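Local coordinates for NOL1/NOP2/sun family protein (Enterococcus faecium, PDB 3M4X) that probably methylates cytosine in ribosomal RNA, pairing a methyltransferase domain with a PUA-like RNA-binding domain, at residues F80-Y86 with L430-V435; Y411-E415 with K451-F455. One frame throughout, in Å; residues are numbered along the deposited sequence.

Contact 1 of 2, residues F80-Y86 with L430-V435; sequences FLHQAGY and LDKIPV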
loop_
_atom_site.group_PDB
_atom_site.type_symbol
_atom_site.label_atom_id
_atom_site.label_comp_id
_atom_site.label_asym_id
_atom_site.label_seq_id
_atom_site.Cartn_x
_atom_site.Cartn_y
_atom_site.Cartn_z
ATOM N N PHE A 80 -2.094 -2.482 19.823
ATOM C CA PHE A 80 -0.914 -3.202 19.368
ATOM C C PHE A 80 -1.079 -3.901 18.023
ATOM O O PHE A 80 -0.089 -4.050 17.295
ATOM C CB PHE A 80 -0.406 -4.180 20.439
ATOM C CG PHE A 80 -1.443 -5.130 20.921
ATOM C CD1 PHE A 80 -1.733 -6.280 20.205
ATOM C CD2 PHE A 80 -2.131 -4.884 22.093
ATOM C CE1 PHE A 80 -2.704 -7.163 20.641
ATOM C CE2 PHE A 80 -3.104 -5.771 22.546
ATOM C CZ PHE A 80 -3.387 -6.912 21.820
ATOM N N LEU A 81 -2.301 -4.328 17.685
ATOM C CA LEU A 81 -2.509 -4.937 16.366
ATOM C C LEU A 81 -2.212 -3.914 15.266
ATOM O O LEU A 81 -1.675 -4.247 14.212
ATOM C CB LEU A 81 -3.926 -5.493 16.202
ATOM C CG LEU A 81 -4.349 -6.685 17.064
ATOM C CD1 LEU A 81 -5.853 -6.973 16.899
ATOM C CD2 LEU A 81 -3.536 -7.931 16.775
ATOM N N HIS A 82 -2.575 -2.664 15.514
ATOM C CA HIS A 82 -2.285 -1.625 14.554
ATOM C C HIS A 82 -0.823 -1.214 14.559
ATOM O O HIS A 82 -0.228 -1.081 13.496
ATOM C CB HIS A 82 -3.150 -0.380 14.764
ATOM C CG HIS A 82 -2.753 0.763 13.881
ATOM N ND1 HIS A 82 -1.771 1.667 14.230
ATOM C CD2 HIS A 82 -3.159 1.110 12.638
ATOM C CE1 HIS A 82 -1.606 2.536 13.249
ATOM N NE2 HIS A 82 -2.439 2.220 12.270
ATOM N N GLN A 83 -0.264 -0.982 15.747
ATOM C CA GLN A 83 1.144 -0.591 15.879
ATOM C C GLN A 83 2.085 -1.566 15.171
ATOM O O GLN A 83 3.025 -1.153 14.495
ATOM C CB GLN A 83 1.542 -0.460 17.358
ATOM C CG GLN A 83 3.056 -0.353 17.620
ATOM C CD GLN A 83 3.721 -1.709 17.882
ATOM O OE1 GLN A 83 3.158 -2.560 18.581
ATOM N NE2 GLN A 83 4.928 -1.912 17.322
ATOM N N ALA A 84 1.814 -2.857 15.317
ATOM C CA ALA A 84 2.694 -3.896 14.786
ATOM C C ALA A 84 2.377 -4.286 13.357
ATOM O O ALA A 84 2.947 -5.249 12.853
ATOM C CB ALA A 84 2.652 -5.133 15.667
ATOM N N GLY A 85 1.439 -3.573 12.734
ATOM C CA GLY A 85 1.102 -3.803 11.338
ATOM C C GLY A 85 0.195 -4.983 11.038
ATOM O O GLY A 85 0.231 -5.516 9.933
ATOM N N TYR A 86 -0.622 -5.385 12.008
ATOM C CA TYR A 86 -1.511 -6.527 11.820
ATOM C C TYR A 86 -2.841 -6.083 11.233
ATOM O O TYR A 86 -3.689 -6.898 10.894
ATOM C CB TYR A 86 -1.716 -7.293 13.144
ATOM C CG TYR A 86 -0.612 -8.306 13.410
ATOM C CD1 TYR A 86 0.708 -7.907 13.526
ATOM C CD2 TYR A 86 -0.899 -9.664 13.511
ATOM C CE1 TYR A 86 1.738 -8.852 13.752
ATOM C CE2 TYR A 86 0.096 -10.603 13.741
ATOM C CZ TYR A 86 1.412 -10.192 13.861
ATOM O OH TYR A 86 2.384 -11.130 14.083
ATOM N N LEU A 430 4.609 -10.014 21.658
ATOM C CA LEU A 430 3.354 -10.049 22.408
ATOM C C LEU A 430 2.505 -11.194 21.876
ATOM O O LEU A 430 1.966 -11.127 20.770
ATOM C CB LEU A 430 2.607 -8.718 22.259
ATOM C CG LEU A 430 1.294 -8.448 22.996
ATOM C CD1 LEU A 430 1.428 -8.638 24.503
ATOM C CD2 LEU A 430 0.843 -7.028 22.684
ATOM N N ASP A 431 2.387 -12.247 22.673
ATOM C CA ASP A 431 1.734 -13.482 22.249
ATOM C C ASP A 431 2.512 -14.038 21.069
ATOM O O ASP A 431 3.495 -14.765 21.261
ATOM C CB ASP A 431 0.256 -13.254 21.905
ATOM C CG ASP A 431 -0.511 -14.561 21.693
ATOM O OD1 ASP A 431 0.110 -15.605 21.388
ATOM O OD2 ASP A 431 -1.749 -14.550 21.841
ATOM N N LYS A 432 2.104 -13.675 19.851
ATOM C CA LYS A 432 2.846 -14.078 18.657
ATOM C C LYS A 432 3.244 -12.882 17.792
ATOM O O LYS A 432 3.781 -13.040 16.690
ATOM C CB LYS A 432 2.033 -15.085 17.842
ATOM C CG LYS A 432 1.989 -16.489 18.436
ATOM C CD LYS A 432 1.263 -17.438 17.496
ATOM C CE LYS A 432 1.001 -18.773 18.176
ATOM N NZ LYS A 432 0.235 -19.706 17.303
ATOM N N ILE A 433 2.990 -11.685 18.306
ATOM C CA ILE A 433 3.213 -10.462 17.548
ATOM C C ILE A 433 4.554 -9.828 17.883
ATOM O O ILE A 433 4.772 -9.405 19.023
ATOM C CB ILE A 433 2.156 -9.413 17.871
ATOM C CG1 ILE A 433 0.752 -9.981 17.706
ATOM C CG2 ILE A 433 2.354 -8.177 17.004
ATOM C CD1 ILE A 433 -0.317 -9.076 18.299
ATOM N N PRO A 434 5.450 -9.736 16.881
ATOM C CA PRO A 434 6.712 -9.009 17.055
ATOM C C PRO A 434 6.422 -7.517 17.089
ATOM O O PRO A 434 5.890 -6.967 16.114
ATOM C CB PRO A 434 7.518 -9.371 15.785
ATOM C CG PRO A 434 6.886 -10.634 15.273
ATOM C CD PRO A 434 5.403 -10.448 15.591
ATOM N N VAL A 435 6.755 -6.857 18.191
ATOM C CA VAL A 435 6.402 -5.452 18.309
ATOM C C VAL A 435 7.581 -4.501 18.205
ATOM O O VAL A 435 7.390 -3.287 18.175
ATOM C CB VAL A 435 5.617 -5.174 19.598
ATOM C CG1 VAL A 435 4.385 -6.052 19.634
ATOM C CG2 VAL A 435 6.484 -5.431 20.831
HETATM O O HOH W 1 5.277 -7.482 13.530
#
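Ile-433 reaches out of the beta hairpin of the PUA-like domain and meets Phe-80, Leu-81, Ala-84 and Tyr-86 along helix 80-83 and the turn that follows it. Its CB lies 4.2 Å from Tyr-86 CZ, and both branches start from there. CG2 presses on Ala-84 CB at 3.3 Å, tighter than ordinary van der Waals contact, and also touches Tyr-86 CE1. CG1 stands over one face of the tyrosine ring, offset toward the rim, in a CH-pi contact 4.2 Å from the centroid. Extended beyond CG1 (chi2 168°), the tip CD1 touches both Phe-80 CD1 and Leu-81 CD2, each at 3.7 Å.

Next to it, Leu-430 lays CD2 over a face of the Phe-80 ring, 3.7 Å from its centroid, a second CH-pi contact. Leu-430 and Ile-433 bracket a type II' turn, which brings both side chains to the helix. On the other side, Gly-85 closes the helix in a Schellman motif, and the chain then delivers Tyr-86. The tyrosine OH is hydrogen-bonded to Pro-47 O, while Pro-434 CD sits near the plane of the ring at its edge.

Polar links run along one border. Gln-83 bends at chi2 (-92°), which brings NE2 to Val-435 O at 2.9 Å, with an N-H...O angle of 133°; Tyr-386 OH and Trp-408 NE1 hold the same amide. A water lies between Pro-434 O (2.7 Å) and Ala-84 O, more distant at 3.3 Å.

Mostly buried and apolar, with its amide and hydroxyl groups satisfied by hydrogen bonds, the interface is consistent with a fixed placement of the PUA-like RNA-binding domain against the N-terminal domain.

Contact 2 of 2, residues Y411-E415 with K451-F455; sequences YTAGE and KGLRF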
loop_
_atom_site.group_PDB
_atom_site.type_symbol
_atom_site.label_atom_id
_atom_site.label_comp_id
_atom_site.label_asym_id
_atom_site.label_seq_id
_atom_site.Cartn_x
_atom_site.Cartn_y
_atom_site.Cartn_z
ATOM N N TYR A 411 6.498 -0.050 26.825
ATOM C CA TYR A 411 7.397 -0.046 25.678
ATOM C C TYR A 411 7.028 1.029 24.650
ATOM O O TYR A 411 7.876 1.831 24.254
ATOM C CB TYR A 411 7.455 -1.437 25.034
ATOM C CG TYR A 411 8.364 -1.512 23.823
ATOM C CD1 TYR A 411 9.745 -1.464 23.962
ATOM C CD2 TYR A 411 7.836 -1.629 22.535
ATOM C CE1 TYR A 411 10.574 -1.527 22.852
ATOM C CE2 TYR A 411 8.651 -1.696 21.431
ATOM C CZ TYR A 411 10.017 -1.647 21.587
ATOM O OH TYR A 411 10.833 -1.713 20.471
ATOM N N THR A 412 5.768 1.062 24.226
ATOM C CA THR A 412 5.340 2.072 23.252
ATOM C C THR A 412 5.322 3.492 23.831
ATOM O O THR A 412 5.362 4.472 23.090
ATOM C CB THR A 412 3.981 1.741 22.623
ATOM O OG1 THR A 412 3.043 1.442 23.661
ATOM C CG2 THR A 412 4.114 0.539 21.703
ATOM N N ALA A 413 5.275 3.595 25.155
ATOM C CA ALA A 413 5.459 4.878 25.835
ATOM C C ALA A 413 6.926 5.301 25.819
ATOM O O ALA A 413 7.245 6.478 26.000
ATOM C CB ALA A 413 4.948 4.802 27.268
ATOM N N GLY A 414 7.817 4.335 25.616
ATOM C CA GLY A 414 9.234 4.621 25.517
ATOM C C GLY A 414 9.986 4.261 26.785
ATOM O O GLY A 414 11.166 4.559 26.921
ATOM N N GLU A 415 9.300 3.610 27.713
ATOM C CA GLU A 415 9.894 3.287 28.999
ATOM C C GLU A 415 10.559 1.915 29.036
ATOM O O GLU A 415 10.147 0.977 28.344
ATOM C CB GLU A 415 8.850 3.397 30.105
ATOM C CG GLU A 415 8.404 4.833 30.360
ATOM C CD GLU A 415 7.186 4.915 31.253
ATOM O OE1 GLU A 415 6.301 4.041 31.122
ATOM O OE2 GLU A 415 7.110 5.853 32.081
ATOM N N LYS A 451 11.517 6.877 18.718
ATOM C CA LYS A 451 11.104 8.024 19.524
ATOM C C LYS A 451 9.910 8.742 18.907
ATOM O O LYS A 451 9.038 9.236 19.617
ATOM C CB LYS A 451 12.269 9.004 19.695
ATOM C CG LYS A 451 13.521 8.382 20.299
ATOM C CD LYS A 451 14.685 9.366 20.352
ATOM C CE LYS A 451 15.921 8.711 20.958
ATOM N NZ LYS A 451 17.100 9.625 21.004
ATOM N N GLY A 452 9.870 8.782 17.579
ATOM C CA GLY A 452 8.813 9.479 16.868
ATOM C C GLY A 452 7.460 8.794 16.938
ATOM O O GLY A 452 6.469 9.329 16.445
ATOM N N LEU A 453 7.407 7.618 17.562
ATOM C CA LEU A 453 6.161 6.855 17.619
ATOM C C LEU A 453 5.573 6.703 19.023
ATOM O O LEU A 453 4.458 6.205 19.170
ATOM C CB LEU A 453 6.362 5.468 16.999
ATOM C CG LEU A 453 6.712 5.412 15.513
ATOM C CD1 LEU A 453 7.041 3.986 15.073
ATOM C CD2 LEU A 453 5.576 5.997 14.668
ATOM N N ARG A 454 6.310 7.127 20.047
ATOM C CA ARG A 454 5.899 6.901 21.435
ATOM C C ARG A 454 4.593 7.605 21.820
ATOM O O ARG A 454 4.243 8.622 21.222
ATOM C CB ARG A 454 7.039 7.290 22.378
ATOM C CG ARG A 454 8.265 6.403 22.203
ATOM C CD ARG A 454 9.503 6.974 22.872
ATOM N NE ARG A 454 10.606 6.011 22.890
ATOM C CZ ARG A 454 11.833 6.285 23.326
ATOM N NH1 ARG A 454 12.122 7.503 23.774
ATOM N NH2 ARG A 454 12.773 5.343 23.311
ATOM N N PHE A 455 3.863 7.047 22.795
ATOM C CA PHE A 455 2.633 7.681 23.301
ATOM C C PHE A 455 2.845 8.266 24.697
ATOM O O PHE A 455 1.949 8.202 25.547
ATOM C CB PHE A 455 1.429 6.721 23.363
ATOM C CG PHE A 455 1.331 5.752 22.214
ATOM C CD1 PHE A 455 1.990 5.980 21.021
ATOM C CD2 PHE A 455 0.561 4.605 22.341
ATOM C CE1 PHE A 455 1.898 5.070 19.981
ATOM C CE2 PHE A 455 0.465 3.694 21.309
ATOM C CZ PHE A 455 1.132 3.925 20.126
#
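A Schellman motif ends helix 405-413 in the PUA-like domain, and the last modelled residues of the chain, Arg-454 and Phe-455, lie along that helix end. Gly-414 has the positive phi of the motif, and its N bonds back to Tyr-411 O.

Two backbone interactions converge on one carbonyl. Phe-455 N donates to Thr-412 O at 3.0 Å, with an N-H...O angle of 149° and the donor tilted 31° from the carbonyl plane. Arg-454 CA approaches the same oxygen at 3.0 Å in a CA-H...O contact. The oxygen thus has one true hydrogen bond and one weaker CH...O contact from successive residues.

The van der Waals contacts belong chiefly to the arginine. Its chain is extended from CG to NE and runs past the C-terminal turn: CB is near Ala-413 O, CD is 3.6 Å from Gly-414 CA, and NE is closer still to that alpha carbon. Having no side chain, Gly-414 offers its bare alpha carbon to the arginine. Phe-455 is a looser neighbour; one face of its ring lies above Thr-412 CB, offset toward the rim.

Polar side-chain ends are held from outside these two segments. Thr-412 OG1, placed between the backbone N and the carbonyl carbon (chi1 50°), lies within hydrogen-bonding reach of both Trp-408 O, its stronger partner, and Gln-409 O, which must share its single proton. Arg-454 NH2 bonds to Asn-447 OD1, and the ND2 of that asparagine binds Tyr-411 O, so one side chain links the arginine to the helix end.

The guanidinium itself is sandwiched: Lys-451 CG lies over one face, offset toward the rim, and Gly-414 O stands 4.0 Å above the centre of the other.

Contacts 1 and 2 have centres about 15 Å apart, and their segments alternate along the chain: 80-86, 411-415, 430-435, then 451-455. Contact 1 joins the N-terminal region to the C-terminal PUA-like domain, across 344 residues; contact 2 lies wholly inside that domain, at the surface. Helix 405-413 connects them, since Trp-408 touches Leu-430 and Val-435 while the C-terminal turn of the helix receives the chain end. The two sites meet directly where Tyr-411 CE2 packs on Val-435 O at 3.8 Å. The same small domain, built on a five-stranded sheet, is therefore docked through the turn of its 426-441 hairpin and closed at its own terminus.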